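PDB 7ADK: putative immunoglobulin-blocking virulence protein from Mycoplasma mycoides subsp. capri, which probably binds host immunoglobulin and blocks its normal action, which would help the mycoplasma evade the antibody response. Local coordinates for residues Arg689-Arg701 and Gln720-Lys732. Numbering follows the deposited sequence.
Sequences RISGKTLLSDEGR and QIQIPNGSDELKK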
loop_
_atom_site.group_PDB
_atom_site.type_symbol
_atom_site.label_atom_id
_atom_site.label_comp_id
_atom_site.label_asym_id
_atom_site.label_seq_id
_atom_site.Cartn_x
_atom_site.Cartn_y
_atom_site.Cartn_z
ATOM N N ARG A 689 28.703 -3.257 15.592
ATOM C CA ARG A 689 29.529 -3.423 16.789
ATOM C C ARG A 689 30.441 -4.621 16.586
ATOM O O ARG A 689 29.969 -5.751 16.519
ATOM C CB ARG A 689 28.625 -3.552 18.022
ATOM C CG ARG A 689 29.386 -3.942 19.304
ATOM C CD ARG A 689 28.500 -4.090 20.544
ATOM N NE ARG A 689 27.877 -2.827 20.983
ATOM C CZ ARG A 689 27.195 -2.668 22.103
ATOM N NH1 ARG A 689 27.071 -3.609 22.988
ATOM N NH2 ARG A 689 26.605 -1.547 22.363
ATOM N N ILE A 690 31.741 -4.377 16.526
ATOM C CA ILE A 690 32.760 -5.412 16.394
ATOM C C ILE A 690 33.254 -5.749 17.802
ATOM O O ILE A 690 33.794 -4.886 18.499
ATOM C CB ILE A 690 33.889 -4.936 15.457
ATOM C CG1 ILE A 690 33.333 -4.663 14.043
ATOM C CG2 ILE A 690 35.021 -5.974 15.419
ATOM C CD1 ILE A 690 34.344 -4.123 13.037
ATOM N N SER A 691 33.059 -6.992 18.239
ATOM C CA SER A 691 33.504 -7.499 19.545
ATOM C C SER A 691 34.706 -8.454 19.426
ATOM O O SER A 691 35.008 -8.972 18.352
ATOM C CB SER A 691 32.314 -8.117 20.290
ATOM O OG SER A 691 31.840 -9.269 19.646
ATOM N N GLY A 692 35.415 -8.684 20.535
ATOM C CA GLY A 692 36.627 -9.515 20.618
ATOM C C GLY A 692 37.939 -8.819 20.219
ATOM O O GLY A 692 37.943 -7.826 19.500
ATOM N N LYS A 693 39.071 -9.354 20.689
ATOM C CA LYS A 693 40.407 -8.747 20.538
ATOM C C LYS A 693 41.080 -8.975 19.174
ATOM O O LYS A 693 42.037 -8.268 18.858
ATOM C CB LYS A 693 41.336 -9.244 21.664
ATOM C CG LYS A 693 40.833 -8.958 23.087
ATOM C CD LYS A 693 41.810 -9.495 24.139
ATOM C CE LYS A 693 41.284 -9.340 25.574
ATOM N NZ LYS A 693 40.309 -10.390 25.946
ATOM N N THR A 694 40.652 -9.971 18.391
ATOM C CA THR A 694 41.374 -10.452 17.203
ATOM C C THR A 694 41.329 -9.459 16.034
ATOM O O THR A 694 40.253 -9.024 15.609
ATOM C CB THR A 694 40.803 -11.809 16.759
ATOM O OG1 THR A 694 40.774 -12.719 17.833
ATOM C CG2 THR A 694 41.583 -12.453 15.627
ATOM N N LEU A 695 42.494 -9.155 15.444
ATOM C CA LEU A 695 42.635 -8.248 14.298
ATOM C C LEU A 695 42.003 -8.821 13.015
ATOM O O LEU A 695 42.054 -10.023 12.773
ATOM C CB LEU A 695 44.117 -7.917 14.031
ATOM C CG LEU A 695 44.881 -7.209 15.170
ATOM C CD1 LEU A 695 45.489 -8.185 16.179
ATOM C CD2 LEU A 695 46.029 -6.382 14.589
ATOM N N LEU A 696 41.450 -7.965 12.153
ATOM C CA LEU A 696 40.940 -8.363 10.831
ATOM C C LEU A 696 42.069 -8.678 9.840
ATOM O O LEU A 696 43.077 -7.977 9.789
ATOM C CB LEU A 696 40.033 -7.275 10.234
ATOM C CG LEU A 696 38.837 -6.862 11.093
ATOM C CD1 LEU A 696 38.129 -5.723 10.380
ATOM C CD2 LEU A 696 37.842 -7.994 11.294
ATOM N N SER A 697 41.850 -9.694 9.009
ATOM C CA SER A 697 42.660 -9.996 7.824
ATOM C C SER A 697 42.161 -9.237 6.585
ATOM O O SER A 697 41.171 -8.510 6.648
ATOM C CB SER A 697 42.624 -11.502 7.564
ATOM O OG SER A 697 41.327 -11.919 7.187
ATOM N N ASP A 698 42.809 -9.445 5.438
ATOM C CA ASP A 698 42.404 -8.933 4.126
ATOM C C ASP A 698 40.949 -9.306 3.763
ATOM O O ASP A 698 40.155 -8.427 3.443
ATOM C CB ASP A 698 43.413 -9.451 3.096
ATOM C CG ASP A 698 43.226 -8.916 1.676
ATOM O OD1 ASP A 698 42.692 -7.811 1.490
ATOM O OD2 ASP A 698 43.620 -9.605 0.730
ATOM N N GLU A 699 40.520 -10.568 3.897
ATOM C CA GLU A 699 39.102 -10.925 3.701
ATOM C C GLU A 699 38.198 -10.441 4.839
ATOM O O GLU A 699 37.021 -10.178 4.614
ATOM C CB GLU A 699 38.930 -12.425 3.454
ATOM C CG GLU A 699 39.511 -12.871 2.106
ATOM C CD GLU A 699 39.012 -12.049 0.909
ATOM O OE1 GLU A 699 37.787 -11.848 0.766
ATOM O OE2 GLU A 699 39.836 -11.621 0.083
ATOM N N GLY A 700 38.746 -10.208 6.031
ATOM C CA GLY A 700 38.064 -9.505 7.116
ATOM C C GLY A 700 37.669 -8.079 6.744
ATOM O O GLY A 700 36.531 -7.680 6.993
ATOM N N ARG A 701 38.566 -7.338 6.072
ATOM C CA ARG A 701 38.270 -6.022 5.483
ATOM C C ARG A 701 37.160 -6.156 4.435
ATOM O O ARG A 701 36.126 -5.501 4.544
ATOM C CB ARG A 701 39.519 -5.392 4.836
ATOM C CG ARG A 701 40.735 -5.138 5.739
ATOM C CD ARG A 701 40.569 -3.974 6.724
ATOM N NE ARG A 701 41.872 -3.566 7.288
ATOM C CZ ARG A 701 42.262 -2.345 7.599
ATOM N NH1 ARG A 701 43.486 -2.120 7.944
ATOM N NH2 ARG A 701 41.477 -1.320 7.558
ATOM N N GLN A 720 30.914 2.386 12.546
ATOM C CA GLN A 720 31.528 1.227 13.194
ATOM C C GLN A 720 31.608 1.450 14.707
ATOM O O GLN A 720 31.634 2.579 15.180
ATOM C CB GLN A 720 32.920 0.989 12.604
ATOM C CG GLN A 720 32.919 0.596 11.122
ATOM C CD GLN A 720 34.321 0.637 10.514
ATOM O OE1 GLN A 720 35.303 0.272 11.133
ATOM N NE2 GLN A 720 34.478 1.052 9.278
ATOM N N ILE A 721 31.625 0.387 15.498
ATOM C CA ILE A 721 31.887 0.435 16.942
ATOM C C ILE A 721 32.968 -0.597 17.258
ATOM O O ILE A 721 32.836 -1.749 16.867
ATOM C CB ILE A 721 30.586 0.214 17.755
ATOM C CG1 ILE A 721 29.884 1.553 18.037
ATOM C CG2 ILE A 721 30.852 -0.534 19.065
ATOM C CD1 ILE A 721 28.428 1.431 18.507
ATOM N N GLN A 722 33.976 -0.217 18.038
ATOM C CA GLN A 722 34.908 -1.164 18.644
ATOM C C GLN A 722 34.791 -1.077 20.166
ATOM O O GLN A 722 35.060 -0.029 20.748
ATOM C CB GLN A 722 36.316 -0.876 18.117
ATOM C CG GLN A 722 37.372 -1.854 18.647
ATOM C CD GLN A 722 38.638 -1.941 17.792
ATOM O OE1 GLN A 722 38.698 -1.527 16.647
ATOM N NE2 GLN A 722 39.693 -2.546 18.292
ATOM N N ILE A 723 34.350 -2.162 20.819
ATOM C CA ILE A 723 34.219 -2.208 22.288
ATOM C C ILE A 723 35.614 -2.126 22.945
ATOM O O ILE A 723 36.594 -2.456 22.277
ATOM C CB ILE A 723 33.365 -3.414 22.750
ATOM C CG1 ILE A 723 34.118 -4.751 22.736
ATOM C CG2 ILE A 723 32.054 -3.487 21.955
ATOM C CD1 ILE A 723 33.324 -5.920 23.336
ATOM N N PRO A 724 35.768 -1.657 24.198
ATOM C CA PRO A 724 37.060 -1.183 24.717
ATOM C C PRO A 724 38.067 -2.300 25.065
ATOM O O PRO A 724 38.364 -2.577 26.222
ATOM C CB PRO A 724 36.710 -0.245 25.880
ATOM C CG PRO A 724 35.375 -0.766 26.382
ATOM C CD PRO A 724 34.698 -1.273 25.110
ATOM N N ASN A 725 38.633 -2.911 24.028
ATOM C CA ASN A 725 39.844 -3.726 24.003
ATOM C C ASN A 725 40.486 -3.685 22.596
ATOM O O ASN A 725 39.870 -3.276 21.606
ATOM C CB ASN A 725 39.573 -5.160 24.509
ATOM C CG ASN A 725 38.620 -6.021 23.689
ATOM O OD1 ASN A 725 38.492 -5.915 22.486
ATOM N ND2 ASN A 725 37.952 -6.954 24.324
ATOM N N GLY A 726 41.753 -4.080 22.496
ATOM C CA GLY A 726 42.501 -3.982 21.243
ATOM C C GLY A 726 42.958 -2.558 20.916
ATOM O O GLY A 726 43.059 -1.702 21.799
ATOM N N SER A 727 43.309 -2.319 19.653
ATOM C CA SER A 727 44.192 -1.213 19.269
ATOM C C SER A 727 43.459 -0.040 18.604
ATOM O O SER A 727 44.066 1.018 18.444
ATOM C CB SER A 727 45.222 -1.720 18.255
ATOM O OG SER A 727 45.852 -2.907 18.702
ATOM N N ASP A 728 42.203 -0.218 18.170
ATOM C CA ASP A 728 41.601 0.569 17.085
ATOM C C ASP A 728 42.453 0.451 15.810
ATOM O O ASP A 728 43.089 1.385 15.327
ATOM C CB ASP A 728 41.210 1.998 17.513
ATOM C CG ASP A 728 40.139 2.011 18.604
ATOM O OD1 ASP A 728 39.084 1.375 18.412
ATOM O OD2 ASP A 728 40.327 2.696 19.627
ATOM N N GLU A 729 42.482 -0.781 15.292
ATOM C CA GLU A 729 43.081 -1.181 14.007
ATOM C C GLU A 729 42.352 -0.541 12.813
ATOM O O GLU A 729 42.950 -0.186 11.800
ATOM C CB GLU A 729 42.973 -2.710 13.854
ATOM C CG GLU A 729 43.576 -3.568 14.984
ATOM C CD GLU A 729 42.785 -3.616 16.309
ATOM O OE1 GLU A 729 41.581 -3.285 16.339
ATOM O OE2 GLU A 729 43.382 -3.940 17.357
ATOM N N LEU A 730 41.038 -0.395 12.957
ATOM C CA LEU A 730 40.153 0.433 12.149
ATOM C C LEU A 730 40.208 1.882 12.661
ATOM O O LEU A 730 40.571 2.112 13.818
ATOM C CB LEU A 730 38.737 -0.161 12.251
ATOM C CG LEU A 730 38.606 -1.590 11.677
ATOM C CD1 LEU A 730 37.419 -2.320 12.288
ATOM C CD2 LEU A 730 38.444 -1.578 10.161
ATOM N N LYS A 731 39.862 2.871 11.827
ATOM C CA LYS A 731 40.161 4.303 12.095
ATOM C C LYS A 731 38.935 5.236 12.013
ATOM O O LYS A 731 39.097 6.430 11.809
ATOM C CB LYS A 731 41.339 4.748 11.193
ATOM C CG LYS A 731 42.636 3.975 11.484
ATOM C CD LYS A 731 43.767 4.275 10.498
ATOM C CE LYS A 731 43.538 3.640 9.124
ATOM N NZ LYS A 731 44.686 3.829 8.221
ATOM N N LYS A 732 37.709 4.713 12.129
ATOM C CA LYS A 732 36.422 5.405 11.831
ATOM C C LYS A 732 35.344 5.292 12.936
ATOM O O LYS A 732 34.267 5.871 12.804
ATOM C CB LYS A 732 35.861 4.851 10.496
ATOM C CG LYS A 732 35.869 5.826 9.314
ATOM C CD LYS A 732 37.241 6.146 8.699
ATOM C CE LYS A 732 37.961 4.917 8.144
ATOM N NZ LYS A 732 39.145 5.269 7.330
#
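Ile690 and Ile721 join the two strands of a beta-alpha-beta crossover, with strands 688-690 and 720-722 side by side and parallel and helix 698-709 in the connection between them. The pairing of Arg689 with Ile721 and of Ile690 with Gln722 fixes the register, and Ile690 N donates to Ile721 O (2.9 Å) in a nearly straight bond, 170° at the hydrogen. Strand 650-652 pairs with the other edge of 688-690, making 688-690 the middle strand of three.

Side chains alternate between the faces. On the helix side, Ile690 and Leu730 meet tip to tip, CD1 to CD1 at 3.6 Å, while Leu696 crosses Leu730 at about a right angle; all three also touch Leu704 of helix 698-709, forming one apolar cluster. On the other face, the aliphatic part of Arg689 runs over two branched side chains, its CG 3.7 Å from Ile721 CG2 and also against Ile723 CG2. Its guanidinium makes a cation-pi contact with Tyr649.

Beyond the strands, Leu695 CD2 packs on Glu729 CG (3.8 Å). A bend at chi2 (74°) turns the Glu729 carboxylate back over segment 720-732, where both oxygens are held. Gln722 NE2, at the end of the strand, reaches the syn lone pair of Glu729 OE1 (2.8 Å). Ser727 N, in the loop, donates to Glu729 OE2 from above the carboxylate plane, 41° out of it.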